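Local structure of histidine utilization repressor (2PKH) at residues K68-F71 with T72-T75; Y77-L80 with S81-P85; I96-E99 with A100-K104; I134-G137 with S138-R141. The protein probably represses the histidine utilization (hut) genes in the absence of inducer, the chain here being its C-terminal part with the UTRA domain. All blocks are in the same frame, centred on the assembly; numbering follows the deposited sequence.

Interaction 1 of 4, residues K68-F71 with T72-T75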
loop_
_atom_site.group_PDB
_atom_site.type_symbol
_atom_site.label_atom_id
_atom_site.label_comp_id
_atom_site.label_asym_id
_atom_site.label_seq_id
_atom_site.Cartn_x
_atom_site.Cartn_y
_atom_site.Cartn_z
ATOM N N LYS B 68 -15.043 -19.966 -21.464
ATOM C CA LYS B 68 -15.159 -21.378 -21.191
ATOM C C LYS B 68 -15.053 -21.726 -19.714
ATOM O O LYS B 68 -15.255 -22.878 -19.344
ATOM C CB LYS B 68 -14.056 -22.146 -21.985
ATOM C CG LYS B 68 -14.223 -22.000 -23.491
ATOM C CD LYS B 68 -12.909 -22.300 -24.188
ATOM C CE LYS B 68 -12.949 -21.751 -25.641
ATOM N NZ LYS B 68 -11.699 -22.139 -26.376
ATOM N N GLN B 69 -14.734 -20.738 -18.871
ATOM C CA GLN B 69 -14.471 -20.976 -17.458
ATOM C C GLN B 69 -15.745 -21.009 -16.532
ATOM O O GLN B 69 -16.810 -20.406 -16.863
ATOM C CB GLN B 69 -13.494 -19.916 -16.951
ATOM C CG GLN B 69 -12.235 -19.738 -17.777
ATOM C CD GLN B 69 -11.453 -21.057 -17.944
ATOM O OE1 GLN B 69 -11.257 -21.795 -16.984
ATOM N NE2 GLN B 69 -11.038 -21.358 -19.163
ATOM N N ASP B 70 -15.621 -21.733 -15.407
ATOM C CA ASP B 70 -16.664 -21.828 -14.407
ATOM C C ASP B 70 -16.241 -20.971 -13.234
ATOM O O ASP B 70 -15.499 -21.403 -12.360
ATOM C CB ASP B 70 -16.883 -23.273 -13.969
ATOM C CG ASP B 70 -17.915 -23.402 -12.843
ATOM O OD1 ASP B 70 -18.308 -22.373 -12.254
ATOM O OD2 ASP B 70 -18.329 -24.555 -12.526
ATOM N N PHE B 71 -16.696 -19.718 -13.232
ATOM C CA PHE B 71 -16.256 -18.780 -12.226
ATOM C C PHE B 71 -17.033 -18.931 -10.923
ATOM O O PHE B 71 -16.915 -18.093 -10.026
ATOM C CB PHE B 71 -16.375 -17.354 -12.764
ATOM C CG PHE B 71 -15.478 -17.082 -13.959
ATOM C CD1 PHE B 71 -14.066 -17.093 -13.800
ATOM C CD2 PHE B 71 -16.046 -16.799 -15.229
ATOM C CE1 PHE B 71 -13.234 -16.873 -14.875
ATOM C CE2 PHE B 71 -15.224 -16.521 -16.292
ATOM C CZ PHE B 71 -13.795 -16.559 -16.090
ATOM N N THR B 72 -17.828 -20.004 -10.771
ATOM C CA THR B 72 -18.208 -20.409 -9.397
ATOM C C THR B 72 -17.060 -21.145 -8.699
ATOM O O THR B 72 -17.073 -21.298 -7.492
ATOM C CB THR B 72 -19.524 -21.258 -9.319
ATOM O OG1 THR B 72 -19.360 -22.485 -10.025
ATOM C CG2 THR B 72 -20.672 -20.505 -9.925
ATOM N N LEU B 73 -16.045 -21.589 -9.438
ATOM C CA LEU B 73 -14.934 -22.332 -8.822
ATOM C C LEU B 73 -13.671 -21.484 -8.623
ATOM O O LEU B 73 -12.786 -21.832 -7.833
ATOM C CB LEU B 73 -14.610 -23.599 -9.649
ATOM C CG LEU B 73 -15.710 -24.640 -9.901
ATOM C CD1 LEU B 73 -15.177 -25.830 -10.724
ATOM C CD2 LEU B 73 -16.290 -25.156 -8.570
ATOM N N GLN B 74 -13.604 -20.343 -9.312
ATOM C CA GLN B 74 -12.428 -19.512 -9.332
ATOM C C GLN B 74 -12.908 -18.065 -9.637
ATOM O O GLN B 74 -13.876 -17.920 -10.312
ATOM C CB GLN B 74 -11.525 -20.044 -10.472
ATOM C CG GLN B 74 -10.116 -19.471 -10.544
ATOM C CD GLN B 74 -9.305 -20.129 -11.651
ATOM O OE1 GLN B 74 -9.851 -20.594 -12.671
ATOM N NE2 GLN B 74 -8.019 -20.203 -11.447
ATOM N N THR B 75 -12.281 -16.998 -9.130
ATOM C CA THR B 75 -12.675 -15.664 -9.605
ATOM C C THR B 75 -12.002 -15.410 -10.984
ATOM O O THR B 75 -10.949 -16.028 -11.327
ATOM C CB THR B 75 -12.222 -14.535 -8.687
ATOM O OG1 THR B 75 -10.798 -14.467 -8.712
ATOM C CG2 THR B 75 -12.761 -14.680 -7.231
#

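Interaction 2 of 4, residues Y77-L80 with S81-P85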
loop_
_atom_site.group_PDB
_atom_site.type_symbol
_atom_site.label_atom_id
_atom_site.label_comp_id
_atom_site.label_asym_id
_atom_site.label_seq_id
_atom_site.Cartn_x
_atom_site.Cartn_y
_atom_site.Cartn_z
ATOM N N TYR B 77 -10.304 -12.731 -11.825
ATOM C CA TYR B 77 -8.933 -12.236 -11.564
ATOM C C TYR B 77 -7.944 -13.359 -11.308
ATOM O O TYR B 77 -6.856 -13.311 -11.827
ATOM C CB TYR B 77 -8.929 -11.278 -10.416
ATOM C CG TYR B 77 -7.640 -10.501 -10.375
ATOM C CD1 TYR B 77 -7.449 -9.370 -11.178
ATOM C CD2 TYR B 77 -6.584 -10.923 -9.562
ATOM C CE1 TYR B 77 -6.246 -8.644 -11.143
ATOM C CE2 TYR B 77 -5.371 -10.243 -9.553
ATOM C CZ TYR B 77 -5.207 -9.093 -10.336
ATOM O OH TYR B 77 -4.003 -8.357 -10.279
ATOM N N ALA B 78 -8.326 -14.368 -10.524
ATOM C CA ALA B 78 -7.428 -15.466 -10.233
ATOM C C ALA B 78 -7.138 -16.177 -11.521
ATOM O O ALA B 78 -5.976 -16.471 -11.824
ATOM C CB ALA B 78 -8.066 -16.434 -9.240
ATOM N N TYR B 79 -8.191 -16.517 -12.280
ATOM C CA TYR B 79 -8.000 -17.135 -13.581
ATOM C C TYR B 79 -7.020 -16.340 -14.476
ATOM O O TYR B 79 -5.995 -16.862 -14.950
ATOM C CB TYR B 79 -9.324 -17.305 -14.302
ATOM C CG TYR B 79 -9.142 -17.775 -15.710
ATOM C CD1 TYR B 79 -8.757 -19.084 -15.963
ATOM C CD2 TYR B 79 -9.375 -16.915 -16.793
ATOM C CE1 TYR B 79 -8.552 -19.547 -17.273
ATOM C CE2 TYR B 79 -9.190 -17.346 -18.117
ATOM C CZ TYR B 79 -8.788 -18.689 -18.337
ATOM O OH TYR B 79 -8.638 -19.161 -19.606
ATOM N N LEU B 80 -7.331 -15.069 -14.670
ATOM C CA LEU B 80 -6.527 -14.196 -15.507
ATOM C C LEU B 80 -5.063 -14.103 -15.044
ATOM O O LEU B 80 -4.137 -14.125 -15.853
ATOM C CB LEU B 80 -7.169 -12.795 -15.597
ATOM C CG LEU B 80 -8.477 -12.610 -16.414
ATOM C CD1 LEU B 80 -8.914 -11.164 -16.227
ATOM C CD2 LEU B 80 -8.267 -12.955 -17.877
ATOM N N SER B 81 -4.844 -14.038 -13.749
ATOM C CA SER B 81 -3.461 -13.986 -13.285
ATOM C C SER B 81 -2.683 -15.298 -13.534
ATOM O O SER B 81 -1.437 -15.321 -13.419
ATOM C CB SER B 81 -3.418 -13.546 -11.808
ATOM O OG SER B 81 -3.845 -14.623 -11.007
ATOM N N GLN B 82 -3.400 -16.361 -13.916
ATOM C CA GLN B 82 -2.805 -17.640 -14.356
ATOM C C GLN B 82 -2.468 -17.580 -15.816
ATOM O O GLN B 82 -1.574 -18.251 -16.282
ATOM C CB GLN B 82 -3.830 -18.756 -14.294
ATOM C CG GLN B 82 -4.029 -19.503 -13.022
ATOM C CD GLN B 82 -4.938 -20.709 -13.285
ATOM O OE1 GLN B 82 -5.607 -21.202 -12.386
ATOM N NE2 GLN B 82 -4.968 -21.176 -14.539
ATOM N N VAL B 83 -3.277 -16.862 -16.565
ATOM C CA VAL B 83 -3.197 -16.829 -18.009
ATOM C C VAL B 83 -2.061 -15.927 -18.446
ATOM O O VAL B 83 -1.411 -16.180 -19.440
ATOM C CB VAL B 83 -4.533 -16.296 -18.588
ATOM C CG1 VAL B 83 -4.312 -15.692 -19.972
ATOM C CG2 VAL B 83 -5.527 -17.401 -18.652
ATOM N N ALA B 84 -1.813 -14.854 -17.685
ATOM C CA ALA B 84 -0.810 -13.873 -18.084
ATOM C C ALA B 84 -0.255 -13.204 -16.844
ATOM O O ALA B 84 -0.956 -13.077 -15.846
ATOM C CB ALA B 84 -1.438 -12.853 -18.975
ATOM N N PRO B 85 1.018 -12.789 -16.882
ATOM C CA PRO B 85 1.539 -12.064 -15.699
ATOM C C PRO B 85 0.979 -10.655 -15.562
ATOM O O PRO B 85 1.131 -9.845 -16.456
ATOM C CB PRO B 85 3.059 -12.011 -15.930
ATOM C CG PRO B 85 3.250 -12.293 -17.352
ATOM C CD PRO B 85 2.039 -12.961 -17.933
#

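Interaction 3 of 4, residues I96-E99 with A100-K104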
loop_
_atom_site.group_PDB
_atom_site.type_symbol
_atom_site.label_atom_id
_atom_site.label_comp_id
_atom_site.label_asym_id
_atom_site.label_seq_id
_atom_site.Cartn_x
_atom_site.Cartn_y
_atom_site.Cartn_z
ATOM N N ILE B 96 -21.040 6.519 -4.707
ATOM C CA ILE B 96 -22.204 6.761 -5.544
ATOM C C ILE B 96 -23.433 6.080 -4.976
ATOM O O ILE B 96 -23.341 5.232 -4.065
ATOM C CB ILE B 96 -21.935 6.174 -6.980
ATOM C CG1 ILE B 96 -21.889 4.646 -6.900
ATOM C CG2 ILE B 96 -20.649 6.890 -7.661
ATOM C CD1 ILE B 96 -22.097 3.903 -8.256
ATOM N N LEU B 97 -24.579 6.411 -5.565
ATOM C CA LEU B 97 -25.820 5.582 -5.416
ATOM C C LEU B 97 -25.945 4.560 -6.580
ATOM O O LEU B 97 -25.634 4.885 -7.723
ATOM C CB LEU B 97 -27.059 6.488 -5.362
ATOM C CG LEU B 97 -27.241 7.390 -4.156
ATOM C CD1 LEU B 97 -28.568 8.190 -4.164
ATOM C CD2 LEU B 97 -27.115 6.538 -2.862
ATOM N N ALA B 98 -26.331 3.300 -6.300
ATOM C CA ALA B 98 -26.442 2.365 -7.405
ATOM C C ALA B 98 -27.717 2.611 -8.235
ATOM O O ALA B 98 -28.671 3.275 -7.777
ATOM C CB ALA B 98 -26.419 0.919 -6.851
ATOM N N GLU B 99 -27.756 2.048 -9.436
ATOM C CA GLU B 99 -28.970 2.087 -10.267
ATOM C C GLU B 99 -29.970 1.123 -9.695
ATOM O O GLU B 99 -29.593 0.147 -9.009
ATOM C CB GLU B 99 -28.609 1.657 -11.703
ATOM C CG GLU B 99 -27.664 2.618 -12.405
ATOM C CD GLU B 99 -28.239 4.011 -12.460
ATOM O OE1 GLU B 99 -29.413 4.151 -12.864
ATOM O OE2 GLU B 99 -27.553 4.957 -12.027
ATOM N N ALA B 100 -31.245 1.332 -10.012
ATOM C CA ALA B 100 -32.296 0.460 -9.485
ATOM C C ALA B 100 -32.020 -1.061 -9.712
ATOM O O ALA B 100 -32.204 -1.871 -8.816
ATOM C CB ALA B 100 -33.665 0.871 -10.046
ATOM N N ASP B 101 -31.532 -1.448 -10.875
ATOM C CA ASP B 101 -31.309 -2.886 -11.102
ATOM C C ASP B 101 -30.149 -3.405 -10.276
ATOM O O ASP B 101 -30.167 -4.557 -9.834
ATOM C CB ASP B 101 -31.129 -3.229 -12.575
ATOM C CG ASP B 101 -32.397 -3.025 -13.379
ATOM O OD1 ASP B 101 -33.524 -3.141 -12.836
ATOM O OD2 ASP B 101 -32.268 -2.738 -14.597
ATOM N N GLU B 102 -29.149 -2.562 -10.060
ATOM C CA GLU B 102 -28.013 -2.911 -9.203
ATOM C C GLU B 102 -28.460 -3.021 -7.731
ATOM O O GLU B 102 -27.963 -3.883 -6.990
ATOM C CB GLU B 102 -26.895 -1.853 -9.324
ATOM C CG GLU B 102 -26.082 -1.937 -10.602
ATOM C CD GLU B 102 -25.241 -0.728 -10.838
ATOM O OE1 GLU B 102 -25.477 0.331 -10.255
ATOM O OE2 GLU B 102 -24.283 -0.844 -11.593
ATOM N N CYS B 103 -29.375 -2.147 -7.273
ATOM C CA CYS B 103 -29.923 -2.298 -5.896
ATOM C C CYS B 103 -30.628 -3.634 -5.727
ATOM O O CYS B 103 -30.522 -4.267 -4.692
ATOM C CB CYS B 103 -30.877 -1.151 -5.515
ATOM S SG CYS B 103 -30.066 0.407 -5.429
ATOM N N LYS B 104 -31.371 -4.079 -6.735
ATOM C CA LYS B 104 -32.047 -5.364 -6.623
ATOM C C LYS B 104 -31.015 -6.506 -6.528
ATOM O O LYS B 104 -31.120 -7.381 -5.669
ATOM C CB LYS B 104 -32.988 -5.561 -7.851
ATOM C CG LYS B 104 -34.163 -4.539 -7.828
ATOM C CD LYS B 104 -35.138 -4.724 -8.984
ATOM C CE LYS B 104 -35.807 -3.410 -9.412
ATOM N NZ LYS B 104 -35.307 -2.962 -10.813
HETATM O O HOH W 1 -31.773 3.443 -11.586
#

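Interaction 4 of 4, residues I134-G137 with S138-R141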
loop_
_atom_site.group_PDB
_atom_site.type_symbol
_atom_site.label_atom_id
_atom_site.label_comp_id
_atom_site.label_asym_id
_atom_site.label_seq_id
_atom_site.Cartn_x
_atom_site.Cartn_y
_atom_site.Cartn_z
ATOM N N ILE B 134 -18.945 -2.629 -7.760
ATOM C CA ILE B 134 -19.773 -1.767 -6.906
ATOM C C ILE B 134 -20.098 -2.549 -5.654
ATOM O O ILE B 134 -20.471 -3.725 -5.743
ATOM C CB ILE B 134 -20.977 -1.117 -7.706
ATOM C CG1 ILE B 134 -21.991 -0.429 -6.774
ATOM C CG2 ILE B 134 -21.697 -2.153 -8.574
ATOM C CD1 ILE B 134 -22.899 0.638 -7.662
ATOM N N HIS B 135 -19.885 -1.914 -4.505
ATOM C CA HIS B 135 -20.043 -2.595 -3.237
ATOM C C HIS B 135 -21.056 -1.826 -2.418
ATOM O O HIS B 135 -20.968 -0.611 -2.416
ATOM C CB HIS B 135 -18.740 -2.586 -2.447
ATOM C CG HIS B 135 -17.542 -2.970 -3.237
ATOM N ND1 HIS B 135 -16.999 -4.245 -3.213
ATOM C CD2 HIS B 135 -16.808 -2.261 -4.117
ATOM C CE1 HIS B 135 -15.918 -4.271 -3.967
ATOM N NE2 HIS B 135 -15.789 -3.089 -4.545
ATOM N N PRO B 136 -21.975 -2.526 -1.695
ATOM C CA PRO B 136 -22.689 -1.727 -0.664
ATOM C C PRO B 136 -21.740 -1.133 0.401
ATOM O O PRO B 136 -20.883 -1.809 0.937
ATOM C CB PRO B 136 -23.673 -2.736 -0.054
ATOM C CG PRO B 136 -23.733 -3.932 -1.068
ATOM C CD PRO B 136 -22.357 -3.964 -1.638
ATOM N N GLY B 137 -21.880 0.135 0.654
ATOM C CA GLY B 137 -20.947 0.831 1.515
ATOM C C GLY B 137 -20.974 0.268 2.924
ATOM O O GLY B 137 -19.969 0.332 3.647
ATOM N N SER B 138 -22.097 -0.351 3.285
ATOM C CA SER B 138 -22.171 -0.986 4.635
ATOM C C SER B 138 -21.485 -2.344 4.681
ATOM O O SER B 138 -21.380 -2.923 5.761
ATOM C CB SER B 138 -23.631 -1.156 5.076
ATOM O OG SER B 138 -24.467 -1.829 4.114
ATOM N N ARG B 139 -21.081 -2.879 3.507
ATOM C CA ARG B 139 -20.649 -4.266 3.383
ATOM C C ARG B 139 -19.199 -4.467 2.923
ATOM O O ARG B 139 -18.696 -5.593 2.958
ATOM C CB ARG B 139 -21.646 -5.084 2.512
ATOM C CG ARG B 139 -23.067 -5.022 3.174
ATOM C CD ARG B 139 -24.013 -6.039 2.466
ATOM N NE ARG B 139 -25.418 -5.579 2.563
ATOM C CZ ARG B 139 -26.365 -5.868 1.687
ATOM N NH1 ARG B 139 -26.106 -6.613 0.600
ATOM N NH2 ARG B 139 -27.615 -5.422 1.898
ATOM N N HIS B 140 -18.538 -3.390 2.492
ATOM C CA HIS B 140 -17.145 -3.454 2.152
ATOM C C HIS B 140 -16.451 -2.090 2.304
ATOM O O HIS B 140 -17.012 -1.062 1.917
ATOM C CB HIS B 140 -16.995 -3.920 0.698
ATOM C CG HIS B 140 -15.572 -4.129 0.261
ATOM N ND1 HIS B 140 -14.733 -5.044 0.862
ATOM C CD2 HIS B 140 -14.877 -3.601 -0.766
ATOM C CE1 HIS B 140 -13.551 -5.003 0.272
ATOM N NE2 HIS B 140 -13.619 -4.143 -0.728
ATOM N N ARG B 141 -15.211 -2.104 2.743
ATOM C CA ARG B 141 -14.382 -0.883 2.667
ATOM C C ARG B 141 -12.947 -1.266 2.424
ATOM O O ARG B 141 -12.617 -2.412 2.592
ATOM C CB ARG B 141 -14.470 -0.123 3.995
ATOM C CG ARG B 141 -14.096 -0.938 5.169
ATOM C CD ARG B 141 -14.555 -0.183 6.458
ATOM N NE ARG B 141 -13.931 -0.680 7.663
ATOM C CZ ARG B 141 -14.109 -0.163 8.891
ATOM N NH1 ARG B 141 -14.943 0.870 9.144
ATOM N NH2 ARG B 141 -13.438 -0.703 9.907
HETATM O O HOH W 2 -17.854 1.328 2.093
#

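Interaction 1 of 4, residues K68-F71 with T72-T75
Asp70 and Leu73 close a beta turn in the loop leading into helix 76-83, and the carboxylate of Asp70 builds an Asx turn into the same bend. The backbone bond runs from Leu73 N to Asp70 O (3.0 Å). The side-chain bonds converge on one oxygen. With CG anti to the backbone N (chi1 176°), Asp70 turns its carboxylate forward along the chain, and OD1 accepts Thr72 N at 2.8 Å, the bond that chiefly holds the carboxylate across the turn. The hydroxyl Thr72 OG1 also donates to Asp70 OD1, at a very short 2.5 Å whose exact length is doubtful. Leu73 lays CG near the second carboxylate oxygen, 3.7 Å from Asp70 OD2, a van der Waals contact. The bend also buries Gln74 N, which has no hydrogen-bonding partner. Beyond it, Gln74 NE2 reaches Gln82 on the helix, and Thr75, the N-cap residue, offers OG1 to Ala78 N. The Phe71 ring is buried, packed beside Tyr79 and against Leu16 of strand 9-20. Gln69 CB covers one of its faces, while Gln74 O approaches the rim in the ring plane, 3.6 Å from Phe71 CD1.

Interaction 2 of 4, residues Y77-L80 with S81-P85
From Tyr77 to Ala84 the backbone shows how a short helix can tighten as it ends: Ser81 N bonds to Tyr77 O in ordinary alpha-helical fashion (2.9 Å), whereas Gln82 N makes its shorter bond to Tyr79 O (2.8 Å), three residues back, and only a weak one to Ala78 O. Leu80 O closes the helix by accepting from both Val83 N and Ala84 N, and Ala84 then leaves helical geometry. Among side chains, Ser81 folds back on the helix. Its OG sits between the backbone N and the carbonyl carbon (chi1 74°), from where it donates to Ala78 O at 2.9 Å and gives that carbonyl a partner besides the weak one. One turn apart, Val83 lays CG2 over a face of the Tyr79 ring in a CH-pi contact, 3.9 Å from the ring centroid and displaced toward the hydroxyl end; the nearest ring atom, Tyr79 CZ, is 3.5 Å from Val83 CG2. Tyr77 packs on Thr121 of strand 113-123 and on Lys148 of the second subunit, Leu80 meets Ala63, and Ala84 touches Ser123 at the end of strand 113-123.

Interaction 3 of 4, residues I96-E99 with A100-K104
Glu102 leaves its backbone with CG anti to the carbonyl carbon (chi1 -76°) and then runs extended (chi2 166°), which carries its carboxylate back across the first turn of helix 100-106 to the backbone of Glu99. There OE1 accepts Glu99 N at 3.0 Å, on its anti side, somewhat out of the carboxylate plane, in a nearly straight bond. The other oxygen, Glu102 OE2, forms a salt bridge to Arg132 of strand 126-136, so both oxygens are engaged and the group's rotation is restrained. Glu99, the N-cap residue, has a chain bent at chi2 and meets the helix through a water, which donates to Glu99 OE1 at 2.8 Å and accepts from Ala100 N at 2.7 Å. Its carbonyl starts the helix, with Cys103 N bonding to Glu99 O (2.9 Å). Ala98 CB packs 3.7 Å from Glu102 CB and 3.9 Å from Cys103 SG. Lys104 NZ forms a salt bridge to Asp101 OD1 at 2.7 Å. The bond from Glu99 N to the side chain three residues on is the half of a capping box made by that residue; the N-cap side chain instead reaches Ala100 N through water, where strand 88-97 gives way to the helix.

Interaction 4 of 4, residues I134-G137 with S138-R141
Pro136 O is gripped by two backbone donors, Arg139 N at 2.8 Å in a fairly straight bond and His140 N at 3.2 Å in a weak one. The first closes a type I beta turn, with Gly137 and Ser138 at its corners, by which the chain leaves strand 126-136. A water bridges two carbonyls, donating to Gly137 O (2.8 Å) and to His140 O (2.5 Å). Arg139, extended from CG to NE, passes at an angle over the ring of Pro136; Pro136 CB lies over one face of the guanidinium group, and Pro136 CG comes to 3.9 Å from Arg139 NH1. That cation is well supplied with acceptors: NH1 bonds to the carbonyls of Pro50 and Leu106, and NH2 to that of Gln107, which ties the turn to the strand 49-59 and to the end of helix 100-106. On the other flank the two imidazoles project in the same direction next to each other. His140, its CG anti to the backbone N (chi1 -175°), brings CD2 over one face of the His135 ring, 3.3 Å from ND1. The planes are inclined by 31° and the centroids are 4.5 Å apart, so the pair is oblique. With His140 NE2 only 4.2 Å from His135 ND1, protonation of one ring would probably make protonation of the other less favourable.

In the fold
All four contacts are local bends or helix ends, yet their chemistry follows their place in the fold. Interactions 1 and 2 form one unit, the loop and helix 76-83 beside it, joined by a glutamine pair and by ring packing. Interactions 3 and 4 form another, where Ile134 meets Ile96, Ala98 and Glu102 over the antiparallel sheet, and both touch the second subunit; each pair is about 12 Å apart between centres. The surface contacts, 1 and 3, rely on carboxylates accepting backbone N-H groups; the partly buried 2 and 4 add ring contacts to their backbone bonds. Interactions 2 and 4 lie on opposite sides of the chain's centre.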